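Local coordinates for protein Bug27 (Bordetella pertussis, PDB 2QPQ) that is a periplasmic solute-binding protein of the Bug family, with a Venus flytrap fold that probably captures a small solute for uptake, at residues A[131-136]-A[145-150]; A[167-172]-A[184-189]. All blocks are in the same frame, centred on the assembly; numbering follows the deposited sequence.

Contact 1. Residues A[131-136]-A[145-150]; sequences VTYGSC and AGELLN
In Tyr-133, chi1 of 68° sets CG between the backbone N and the carbonyl carbon, and the ring points from the strand toward the helix. Glu-147 reaches it by a bent chain. Its CB does not point at the strand, but a bend at chi2 (-55°) brings the carboxylate round to the phenol oxygen. The two side chains cross at about a right angle. OE2 of Glu-147 lies at the edge of the tyrosine ring, in its plane, and the carboxylate is turned 24° from that plane. Tyr-133 OH is 2.9 Å from Glu-147 OE2, a hydrogen-bonding distance. Glu-147 OE2 and His-143 O, one turn earlier in the helix, are both within reach of the one hydroxyl proton. Strand 132-135, helix 141-153 and strand 158-161 form a beta-alpha-beta unit, and the two strands pair in parallel. The Tyr-133 ring packs between the first strand and the crossover helix of that unit. It lies close against the helix backbone at Gly-146. CZ of Tyr-133 is 3.7 Å from Gly-146 CA, and CE1 of Tyr-133 is 3.8 Å from the same carbon. With no side chain on Gly-146, the ring and helix can come this near: the CA atoms of Tyr-133 and Gly-146 are 7.6 Å apart. The tyrosine ring also meets that of His-159 on the second strand. Glu-147 touches His-159 too. At the strand end, Cys-136 forms a disulfide with Cys-165.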
loop_
_atom_site.group_PDB
_atom_site.type_symbol
_atom_site.label_atom_id
_atom_site.label_comp_id
_atom_site.label_asym_id
_atom_site.label_seq_id
_atom_site.Cartn_x
_atom_site.Cartn_y
_atom_site.Cartn_z
ATOM N N VAL A 131 0.456 -23.875 7.429
ATOM C CA VAL A 131 -0.046 -22.571 7.890
ATOM C C VAL A 131 -0.167 -21.655 6.661
ATOM O O VAL A 131 0.842 -21.258 6.068
ATOM C CB VAL A 131 0.893 -21.972 8.956
ATOM C CG1 VAL A 131 0.333 -20.650 9.568
ATOM C CG2 VAL A 131 1.156 -22.999 10.061
ATOM N N THR A 132 -1.408 -21.357 6.266
ATOM C CA THR A 132 -1.678 -20.530 5.098
ATOM C C THR A 132 -2.021 -19.157 5.622
ATOM O O THR A 132 -2.502 -19.020 6.741
ATOM C CB THR A 132 -2.872 -21.098 4.312
ATOM O OG1 THR A 132 -3.961 -21.330 5.233
ATOM C CG2 THR A 132 -2.487 -22.434 3.668
ATOM N N TYR A 133 -1.745 -18.135 4.823
ATOM C CA TYR A 133 -2.191 -16.793 5.133
ATOM C C TYR A 133 -2.807 -16.197 3.900
ATOM O O TYR A 133 -2.223 -16.274 2.815
ATOM C CB TYR A 133 -1.022 -15.935 5.623
ATOM C CG TYR A 133 0.070 -15.572 4.609
ATOM C CD1 TYR A 133 0.050 -14.338 3.964
ATOM C CD2 TYR A 133 1.127 -16.427 4.342
ATOM C CE1 TYR A 133 1.020 -13.981 3.042
ATOM C CE2 TYR A 133 2.139 -16.076 3.402
ATOM C CZ TYR A 133 2.065 -14.843 2.786
ATOM O OH TYR A 133 3.017 -14.431 1.920
ATOM N N GLY A 134 -3.972 -15.596 4.055
ATOM C CA GLY A 134 -4.556 -14.822 2.950
ATOM C C GLY A 134 -3.839 -13.485 2.773
ATOM O O GLY A 134 -3.171 -13.011 3.692
ATOM N N SER A 135 -3.907 -12.905 1.572
ATOM C CA SER A 135 -3.491 -11.519 1.377
ATOM C C SER A 135 -4.471 -10.828 0.458
ATOM O O SER A 135 -5.339 -11.472 -0.083
ATOM C CB SER A 135 -2.074 -11.424 0.782
ATOM O OG SER A 135 -2.129 -11.632 -0.616
ATOM N N CYS A 136 -4.260 -9.526 0.255
ATOM C CA CYS A 136 -5.047 -8.666 -0.621
ATOM C C CYS A 136 -4.711 -8.906 -2.122
ATOM O O CYS A 136 -5.334 -8.314 -2.989
ATOM C CB CYS A 136 -4.803 -7.173 -0.197
ATOM S SG CYS A 136 -5.431 -6.973 1.511
ATOM N N ALA A 145 4.512 -8.638 2.758
ATOM C CA ALA A 145 4.670 -8.617 4.214
ATOM C C ALA A 145 4.766 -10.052 4.779
ATOM O O ALA A 145 5.635 -10.343 5.627
ATOM C CB ALA A 145 3.569 -7.803 4.908
ATOM N N GLY A 146 3.955 -10.963 4.254
ATOM C CA GLY A 146 3.978 -12.387 4.734
ATOM C C GLY A 146 5.247 -13.076 4.247
ATOM O O GLY A 146 5.872 -13.866 4.967
ATOM N N GLU A 147 5.635 -12.813 3.004
ATOM C CA GLU A 147 6.874 -13.394 2.498
ATOM C C GLU A 147 8.108 -12.833 3.219
ATOM O O GLU A 147 9.053 -13.557 3.489
ATOM C CB GLU A 147 6.954 -13.218 0.983
ATOM C CG GLU A 147 5.926 -14.134 0.241
ATOM C CD GLU A 147 6.089 -15.601 0.630
ATOM O OE1 GLU A 147 7.227 -16.084 0.525
ATOM O OE2 GLU A 147 5.096 -16.282 1.049
ATOM N N LEU A 148 8.090 -11.542 3.546
ATOM C CA LEU A 148 9.188 -10.948 4.282
ATOM C C LEU A 148 9.299 -11.576 5.659
ATOM O O LEU A 148 10.409 -11.828 6.151
ATOM C CB LEU A 148 9.007 -9.424 4.395
ATOM C CG LEU A 148 10.093 -8.616 5.123
ATOM C CD1 LEU A 148 11.459 -8.749 4.412
ATOM C CD2 LEU A 148 9.630 -7.156 5.207
ATOM N N LEU A 149 8.165 -11.822 6.298
ATOM C CA LEU A 149 8.210 -12.519 7.570
ATOM C C LEU A 149 8.829 -13.918 7.430
ATOM O O LEU A 149 9.655 -14.317 8.264
ATOM C CB LEU A 149 6.829 -12.605 8.183
ATOM C CG LEU A 149 6.703 -13.222 9.596
ATOM C CD1 LEU A 149 7.579 -12.485 10.621
ATOM C CD2 LEU A 149 5.253 -13.189 10.000
ATOM N N ASN A 150 8.406 -14.660 6.403
ATOM C CA ASN A 150 8.953 -15.998 6.112
ATOM C C ASN A 150 10.464 -15.955 5.992
ATOM O O ASN A 150 11.149 -16.779 6.592
ATOM C CB ASN A 150 8.428 -16.597 4.792
ATOM C CG ASN A 150 7.064 -17.303 4.918
ATOM O OD1 ASN A 150 6.414 -17.539 3.894
ATOM N ND2 ASN A 150 6.641 -17.659 6.133
#

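Contact 2. Residues A[167-172]-A[184-189]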
loop_
_atom_site.group_PDB
_atom_site.type_symbol
_atom_site.label_atom_id
_atom_site.label_comp_id
_atom_site.label_asym_id
_atom_site.label_seq_id
_atom_site.Cartn_x
_atom_site.Cartn_y
_atom_site.Cartn_z
ATOM N N PRO A 167 -12.512 -9.611 0.090
ATOM C CA PRO A 167 -12.583 -11.076 0.124
ATOM C C PRO A 167 -11.651 -11.799 1.122
ATOM O O PRO A 167 -12.074 -12.802 1.723
ATOM C CB PRO A 167 -12.276 -11.459 -1.335
ATOM C CG PRO A 167 -12.802 -10.233 -2.111
ATOM C CD PRO A 167 -12.184 -9.139 -1.271
ATOM N N ALA A 168 -10.432 -11.294 1.339
ATOM C CA ALA A 168 -9.537 -11.905 2.343
ATOM C C ALA A 168 -10.181 -11.831 3.714
ATOM O O ALA A 168 -10.274 -12.830 4.407
ATOM C CB ALA A 168 -8.173 -11.229 2.363
ATOM N N LEU A 169 -10.647 -10.643 4.087
ATOM C CA LEU A 169 -11.326 -10.475 5.352
ATOM C C LEU A 169 -12.558 -11.362 5.533
ATOM O O LEU A 169 -12.756 -11.909 6.620
ATOM C CB LEU A 169 -11.691 -9.007 5.546
ATOM C CG LEU A 169 -10.530 -8.091 5.980
ATOM C CD1 LEU A 169 -10.952 -6.611 5.749
ATOM C CD2 LEU A 169 -10.165 -8.370 7.414
ATOM N N ASN A 170 -13.395 -11.516 4.497
ATOM C CA ASN A 170 -14.509 -12.444 4.569
ATOM C C ASN A 170 -14.103 -13.849 4.952
ATOM O O ASN A 170 -14.783 -14.499 5.765
ATOM C CB ASN A 170 -15.308 -12.468 3.261
ATOM C CG ASN A 170 -16.107 -11.228 3.074
ATOM O OD1 ASN A 170 -16.270 -10.438 4.022
ATOM N ND2 ASN A 170 -16.613 -11.021 1.870
ATOM N N ASP A 171 -13.008 -14.335 4.382
ATOM C CA ASP A 171 -12.590 -15.716 4.713
ATOM C C ASP A 171 -11.948 -15.876 6.113
ATOM O O ASP A 171 -12.060 -16.952 6.749
ATOM C CB ASP A 171 -11.622 -16.273 3.683
ATOM C CG ASP A 171 -12.309 -17.109 2.623
ATOM O OD1 ASP A 171 -13.543 -17.038 2.461
ATOM O OD2 ASP A 171 -11.586 -17.822 1.921
ATOM N N VAL A 172 -11.261 -14.840 6.588
ATOM C CA VAL A 172 -10.762 -14.904 7.957
ATOM C C VAL A 172 -11.916 -14.682 8.945
ATOM O O VAL A 172 -12.005 -15.371 9.948
ATOM C CB VAL A 172 -9.475 -14.032 8.181
ATOM C CG1 VAL A 172 -9.747 -12.591 7.964
ATOM C CG2 VAL A 172 -8.882 -14.257 9.590
ATOM N N ALA A 184 -4.308 -2.372 7.626
ATOM C CA ALA A 184 -4.910 -1.914 8.880
ATOM C C ALA A 184 -6.278 -1.224 8.717
ATOM O O ALA A 184 -7.218 -1.491 9.462
ATOM C CB ALA A 184 -3.924 -1.028 9.652
ATOM N N SER A 185 -6.401 -0.359 7.729
ATOM C CA SER A 185 -7.642 0.371 7.461
ATOM C C SER A 185 -8.860 -0.537 7.179
ATOM O O SER A 185 -9.954 -0.284 7.717
ATOM C CB SER A 185 -7.418 1.329 6.293
ATOM O OG SER A 185 -6.791 0.603 5.242
ATOM N N SER A 186 -8.674 -1.570 6.340
ATOM C CA SER A 186 -9.720 -2.590 6.121
ATOM C C SER A 186 -10.099 -3.359 7.390
ATOM O O SER A 186 -11.280 -3.645 7.614
ATOM C CB SER A 186 -9.363 -3.581 4.990
ATOM O OG SER A 186 -8.201 -4.370 5.257
ATOM N N ALA A 187 -9.105 -3.671 8.214
ATOM C CA ALA A 187 -9.277 -4.622 9.324
ATOM C C ALA A 187 -9.776 -3.960 10.600
ATOM O O ALA A 187 -10.444 -4.609 11.428
ATOM C CB ALA A 187 -7.978 -5.288 9.612
ATOM N N ILE A 188 -9.420 -2.688 10.771
ATOM C CA ILE A 188 -9.632 -2.027 12.079
ATOM C C ILE A 188 -11.093 -2.125 12.566
ATOM O O ILE A 188 -11.309 -2.527 13.703
ATOM C CB ILE A 188 -9.015 -0.561 12.157
ATOM C CG1 ILE A 188 -7.509 -0.640 12.412
ATOM C CG2 ILE A 188 -9.588 0.239 13.318
ATOM C CD1 ILE A 188 -6.782 0.696 12.210
ATOM N N PRO A 189 -12.094 -1.834 11.713
ATOM C CA PRO A 189 -13.466 -1.995 12.251
ATOM C C PRO A 189 -13.782 -3.374 12.843
ATOM O O PRO A 189 -14.541 -3.470 13.813
ATOM C CB PRO A 189 -14.379 -1.731 11.041
ATOM C CG PRO A 189 -13.535 -1.074 10.005
ATOM C CD PRO A 189 -12.092 -1.343 10.321
#
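Leu-169 lays its CD1 methyl against Ser-186, touching both side chain and backbone. CD1 of Leu-169 is 3.5 Å from Ser-186 CB and 3.6 Å from Ser-186 OG. The same methyl is 3.5 Å from the carbonyl oxygen of Ser-186. The other branch reaches the next residue: CD2 of Leu-169 is 4.4 Å from Ala-187 CB, a looser apolar contact. One leucine thus spans two successive residues of the facing helix. Its CG stands anti to its own carbonyl carbon (chi1 -78°), and the forked end is carried out from helix 165-173 to the other helix. No hydrogen bond joins the two segments. Ser-186 OG is instead bonded to Thr-183 O, just before the helix. With chi1 at 63°, the hydroxyl makes this bond while both CB and OG lie against the leucine methyl. The bond provides a polar partner for the hydroxyl beside an apolar neighbour. The closest CA pair across the contact is Leu-169 and Ala-187, 7.4 Å apart. A bound citrate, probably from the crystallisation liquor, lies about 5 Å from the Ser-186 side chain. Such molecules often mark pockets, so the start of helix 184-192 may lie near the ligand site of this solute-binding protein. On the sheet side, Leu-169 and Ala-187 both touch Val-182 of strand 180-183. Leu-169 also packs on Leu-196 of strand 196-201, and Ala-187 on Val-105 of strand 93-109.

In the fold
Contact 1 closes before contact 2 opens along the chain, and their centres are 14 Å apart. Both belong to one alpha/beta lobe of the flytrap fold. Strand 132-135 pairs in parallel with strands 158-161 and 180-183 in the mixed sheet. Tyr-133 and Ala-145 touch Val-181, while Ala-168, Leu-169 and Ala-187 touch its neighbour Val-182. Helix 141-153 of contact 1 and helices 165-173 and 184-192 of contact 2 therefore lie on opposite faces of the sheet. The two contacts meet where Ser-135 O lies 3.8 Å from Ala-168 CB. The Cys-136 to Cys-165 disulfide joins the end of strand 132-135 to the start of helix 165-173.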